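Local coordinates for protein STING-associated CdnE c-di-GMP synthase (Flavobacteriaceae, PDB 6WT8) that probably synthesises the second messenger c-di-GMP as the CD-NTase of a bacterial CBASS anti-phage defence system that signals through STING, at residues Val108-Lys113 and Ala200-Ser205; Ile219-Lys224 and Asp231-Phe236. All blocks are in the same frame, centred on the assembly; numbering follows the deposited sequence.

Interaction 1. Residues Val108-Lys113 and Ala200-Ser205; sequences VQITNK and ATYYKS
I110 and A200 form a parallel bridge, with A200 N donating to Q109 O (3.0 Å) and T111 N to A200 O (2.9 Å), but the short strands diverge at 64°, and the pairing soon opens out. I110 and Y202 meet at about a right angle: CG2 of I110 sits 3.4 Å from the centroid of the Y202 ring, almost exactly on its normal, a clean CH-pi contact. CG2 lies anti to the I110 backbone N, while CG1 (chi1 -50°) lies beside that N and carries CD1 to 3.6 Å from Y202 CE1. CG2 thus covers the ring centre, while CD1, on the same side, lies out past the rim near CE1 and OH. At its edge, near the ring plane, comes N112 CB, 4.4 Å from Y202 CE2. D86 ties the two residues further, one carboxylate oxygen bonding Y202 OH and the other N112 ND2. T111 and T201 point to the face away from I110 and A200, their OG1 atoms 3.2 Å apart; each hydroxyl is bonded to the side-chain amide of Q154. Strand 85-90 flanks 106-112, strand 218-221 adds I219 against V108, I110 and A200, and Q154 starts helix 154-172.

Interaction 2. Residues Ile219-Lys224 and Asp231-Phe236; sequences IQIYNK and DVDYPF
Two backbone hydrogen bonds join I219 and D233 into a single antiparallel, hydrogen-bonded pair: I219 N to D233 O and D233 N to I219 O, each 2.9 Å and close to straight at 165°. I219 O also receives a CA-H...O contact from V232 CA at 3.3 Å. Past this bridge a water accepts from I221 N (2.9 Å) and can donate to D231 O and D233 OD2, although more acceptors surround it than it has protons. I219 CG1 stands between the backbone N and carbonyl carbon (chi1 59°), which sends CD1 to P235 CG (3.9 Å), while the other branch, CG2, reaches F236 CE2 at 3.8 Å. P235 CG in turn lies over the centre of the F236 ring. An alanine at I219 would keep the backbone bridge but would probably leave P235 and the F236 ring without their apolar neighbour, opening a gap beneath the helix start. On the other side, Q220 CG lies 3.9 Å from V232 CA, and Q220 NE2 bonds N230 O. One antiparallel bridge thus ties an edge strand to the lead-in of helix 235-248, at the border of the sheet of the nucleotidyltransferase fold expected of a CD-NTase.

Overall arrangement
Strand 192-204 is common ground: interaction 1 pairs it with 106-112, and the strand of interaction 2, 218-221, runs antiparallel along its other edge. The two contact centres are only about 8 Å apart. A probable hydrogen bond from Q220 N to T201 O (2.9 Å) links them directly, and A200 CB packs 3.4 Å from Q220 O. Y203 extends the join, with CD2 3.4 Å from Y234 OH, so the strand end meets the approach to helix 235-248. I219 serves both contacts, since V108, I110 and A200 also touch it. Together they fix part of the mixed sheet that, as in other CD-NTases, probably carries the nucleotidyltransferase active site.

Interaction 1. Residues Val108-Lys113 and Ala200-Ser205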
# COMPACT_ATOMS: atom_id res chain seq x y z
N VAL A 108 4.66 1.56 -13.31
CA VAL A 108 3.86 2.68 -13.77
C VAL A 108 4.70 3.50 -14.73
O VAL A 108 5.81 3.93 -14.38
CB VAL A 108 3.40 3.56 -12.58
CG1 VAL A 108 2.36 4.57 -13.07
CG2 VAL A 108 2.77 2.70 -11.52
N GLN A 109 4.18 3.76 -15.92
CA GLN A 109 4.85 4.68 -16.85
C GLN A 109 3.95 5.89 -17.02
O GLN A 109 2.74 5.76 -17.21
CB GLN A 109 5.19 4.00 -18.16
CG GLN A 109 4.00 3.52 -18.94
CD GLN A 109 4.42 2.78 -20.21
OE1 GLN A 109 5.58 2.82 -20.65
NE2 GLN A 109 3.45 2.10 -20.80
N ILE A 110 4.50 7.09 -16.80
CA ILE A 110 3.72 8.30 -16.65
C ILE A 110 4.20 9.28 -17.71
O ILE A 110 5.38 9.67 -17.71
CB ILE A 110 3.91 8.88 -15.23
CG1 ILE A 110 3.69 7.79 -14.17
CG2 ILE A 110 2.94 10.01 -15.06
CD1 ILE A 110 4.27 8.17 -12.76
N THR A 111 3.31 9.71 -18.61
CA THR A 111 3.74 10.70 -19.59
C THR A 111 4.23 11.96 -18.88
O THR A 111 3.68 12.36 -17.84
CB THR A 111 2.58 11.01 -20.53
OG1 THR A 111 1.41 11.41 -19.78
CG2 THR A 111 2.32 9.81 -21.40
N ASN A 112 5.34 12.54 -19.37
CA ASN A 112 6.01 13.57 -18.56
C ASN A 112 6.20 14.88 -19.32
O ASN A 112 6.96 15.73 -18.85
CB ASN A 112 7.37 13.05 -18.04
CG ASN A 112 8.35 12.72 -19.17
OD1 ASN A 112 8.11 13.06 -20.34
ND2 ASN A 112 9.46 12.07 -18.83
N LYS A 113 5.54 15.04 -20.46
CA LYS A 113 5.54 16.27 -21.27
C LYS A 113 4.50 17.28 -20.87
O LYS A 113 4.62 18.46 -21.21
CB LYS A 113 5.21 15.96 -22.72
CG LYS A 113 6.12 15.03 -23.41
CD LYS A 113 7.50 15.57 -23.38
CE LYS A 113 8.23 15.15 -24.64
NZ LYS A 113 9.67 15.02 -24.30
N ALA A 200 -0.18 6.15 -17.37
CA ALA A 200 -0.87 7.23 -16.68
C ALA A 200 -0.27 8.57 -17.06
O ALA A 200 0.79 8.65 -17.68
CB ALA A 200 -0.74 7.02 -15.17
N THR A 201 -0.96 9.64 -16.68
CA THR A 201 -0.33 10.95 -16.68
C THR A 201 -0.29 11.49 -15.25
O THR A 201 -0.94 10.95 -14.35
CB THR A 201 -1.11 11.89 -17.62
OG1 THR A 201 -0.37 13.12 -17.77
CG2 THR A 201 -2.49 12.19 -17.07
N TYR A 202 0.50 12.53 -15.01
CA TYR A 202 0.54 13.11 -13.67
C TYR A 202 -0.64 14.02 -13.41
O TYR A 202 -1.21 14.65 -14.30
CB TYR A 202 1.80 13.97 -13.47
CG TYR A 202 3.07 13.22 -13.32
CD1 TYR A 202 3.26 12.38 -12.25
CD2 TYR A 202 4.09 13.36 -14.29
CE1 TYR A 202 4.47 11.68 -12.06
CE2 TYR A 202 5.29 12.67 -14.14
CZ TYR A 202 5.47 11.85 -13.03
OH TYR A 202 6.66 11.14 -12.82
N TYR A 203 -0.93 14.16 -12.11
CA TYR A 203 -1.83 15.20 -11.62
C TYR A 203 -1.13 15.93 -10.49
O TYR A 203 -0.71 15.30 -9.50
CB TYR A 203 -3.15 14.60 -11.14
CG TYR A 203 -4.09 15.64 -10.58
CD1 TYR A 203 -4.93 16.33 -11.41
CD2 TYR A 203 -4.11 15.92 -9.22
CE1 TYR A 203 -5.82 17.30 -10.92
CE2 TYR A 203 -4.96 16.90 -8.70
CZ TYR A 203 -5.82 17.57 -9.56
OH TYR A 203 -6.70 18.54 -9.08
N LYS A 204 -1.04 17.25 -10.64
CA LYS A 204 -0.41 18.11 -9.62
C LYS A 204 -1.47 18.75 -8.73
O LYS A 204 -2.22 19.62 -9.17
CB LYS A 204 0.45 19.19 -10.29
CG LYS A 204 1.60 18.61 -11.07
CD LYS A 204 2.44 19.71 -11.79
CE LYS A 204 3.39 19.02 -12.79
NZ LYS A 204 4.00 19.94 -13.81
N SER A 205 -1.48 18.31 -7.46
CA SER A 205 -2.37 18.93 -6.48
C SER A 205 -1.77 20.23 -5.95
O SER A 205 -0.61 20.52 -6.16
CB SER A 205 -2.61 17.98 -5.31
OG SER A 205 -1.38 17.81 -4.61

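Interaction 2. Residues Ile219-Lys224 and Asp231-Phe236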
# COMPACT_ATOMS: atom_id res chain seq x y z
N ILE A 219 -1.34 10.33 -9.98
CA ILE A 219 -1.47 9.83 -11.34
C ILE A 219 -2.93 9.67 -11.71
O ILE A 219 -3.81 9.42 -10.87
CB ILE A 219 -0.72 8.49 -11.55
CG1 ILE A 219 -1.24 7.38 -10.60
CG2 ILE A 219 0.81 8.71 -11.39
CD1 ILE A 219 -0.59 6.03 -10.88
N GLN A 220 -3.19 9.79 -13.01
CA GLN A 220 -4.50 9.50 -13.60
C GLN A 220 -4.25 8.44 -14.65
O GLN A 220 -3.61 8.70 -15.68
CB GLN A 220 -5.16 10.76 -14.20
CG GLN A 220 -5.56 11.75 -13.12
CD GLN A 220 -6.44 12.86 -13.61
OE1 GLN A 220 -5.96 13.99 -13.78
NE2 GLN A 220 -7.73 12.57 -13.87
N ILE A 221 -4.71 7.24 -14.36
CA ILE A 221 -4.42 6.06 -15.18
C ILE A 221 -5.27 6.06 -16.44
O ILE A 221 -6.49 6.26 -16.40
CB ILE A 221 -4.67 4.80 -14.34
CG1 ILE A 221 -3.59 4.76 -13.25
CG2 ILE A 221 -4.54 3.52 -15.16
CD1 ILE A 221 -3.85 3.69 -12.15
N TYR A 222 -4.64 5.73 -17.58
CA TYR A 222 -5.34 5.64 -18.86
C TYR A 222 -6.09 4.32 -19.02
O TYR A 222 -5.52 3.24 -18.83
CB TYR A 222 -4.32 5.77 -19.99
CG TYR A 222 -4.98 5.71 -21.37
CD1 TYR A 222 -5.82 6.70 -21.79
CD2 TYR A 222 -4.76 4.63 -22.21
CE1 TYR A 222 -6.44 6.67 -23.05
CE2 TYR A 222 -5.36 4.59 -23.48
CZ TYR A 222 -6.22 5.60 -23.86
OH TYR A 222 -6.81 5.56 -25.13
N ASN A 223 -7.37 4.40 -19.35
CA ASN A 223 -8.21 3.25 -19.62
C ASN A 223 -8.33 3.06 -21.12
O ASN A 223 -8.84 3.92 -21.83
CB ASN A 223 -9.60 3.48 -19.02
CG ASN A 223 -10.54 2.28 -19.24
OD1 ASN A 223 -10.69 1.79 -20.34
ND2 ASN A 223 -11.13 1.79 -18.14
N LYS A 224 -7.83 1.92 -21.63
CA LYS A 224 -7.76 1.71 -23.08
C LYS A 224 -9.13 1.55 -23.72
O LYS A 224 -9.33 1.96 -24.86
CB LYS A 224 -6.93 0.45 -23.35
CG LYS A 224 -6.87 0.01 -24.78
CD LYS A 224 -6.12 -1.29 -24.92
CE LYS A 224 -5.99 -1.71 -26.39
NZ LYS A 224 -5.58 -3.15 -26.36
N ASP A 231 -9.93 8.82 -12.27
CA ASP A 231 -9.74 9.81 -11.21
C ASP A 231 -8.35 9.65 -10.58
O ASP A 231 -7.80 8.55 -10.52
CB ASP A 231 -10.82 9.65 -10.13
CG ASP A 231 -12.23 9.94 -10.65
OD1 ASP A 231 -12.41 10.78 -11.57
OD2 ASP A 231 -13.17 9.31 -10.12
N VAL A 232 -7.85 10.74 -9.98
CA VAL A 232 -6.48 10.77 -9.49
C VAL A 232 -6.28 9.78 -8.35
O VAL A 232 -7.14 9.62 -7.47
CB VAL A 232 -6.08 12.20 -9.04
CG1 VAL A 232 -6.95 12.69 -7.91
CG2 VAL A 232 -4.62 12.23 -8.63
N ASP A 233 -5.12 9.12 -8.35
CA ASP A 233 -4.67 8.24 -7.28
C ASP A 233 -3.34 8.77 -6.78
O ASP A 233 -2.61 9.41 -7.56
CB ASP A 233 -4.39 6.81 -7.78
CG ASP A 233 -5.60 6.09 -8.25
OD1 ASP A 233 -6.63 6.16 -7.56
OD2 ASP A 233 -5.47 5.39 -9.29
N TYR A 234 -3.04 8.55 -5.50
CA TYR A 234 -1.76 8.99 -4.92
C TYR A 234 -0.97 7.81 -4.36
O TYR A 234 -0.69 7.72 -3.14
CB TYR A 234 -2.02 10.05 -3.84
CG TYR A 234 -2.63 11.33 -4.38
CD1 TYR A 234 -1.83 12.29 -5.01
CD2 TYR A 234 -3.98 11.55 -4.31
CE1 TYR A 234 -2.37 13.45 -5.54
CE2 TYR A 234 -4.54 12.73 -4.85
CZ TYR A 234 -3.71 13.68 -5.44
OH TYR A 234 -4.28 14.86 -5.97
N PRO A 235 -0.61 6.84 -5.21
CA PRO A 235 0.07 5.64 -4.69
C PRO A 235 1.41 5.95 -4.07
O PRO A 235 1.86 5.24 -3.13
CB PRO A 235 0.25 4.76 -5.94
CG PRO A 235 0.26 5.79 -7.10
CD PRO A 235 -0.77 6.84 -6.69
N PHE A 236 2.12 6.96 -4.57
CA PHE A 236 3.46 7.20 -4.03
C PHE A 236 3.38 7.84 -2.66
O PHE A 236 4.33 7.76 -1.89
CB PHE A 236 4.25 8.08 -5.04
CG PHE A 236 4.08 7.66 -6.43
CD1 PHE A 236 4.29 6.34 -6.83
CD2 PHE A 236 3.62 8.58 -7.40
CE1 PHE A 236 4.10 5.92 -8.16
CE2 PHE A 236 3.45 8.17 -8.75
CZ PHE A 236 3.66 6.85 -9.12
O HOH W 1 -5.93 6.84 -11.74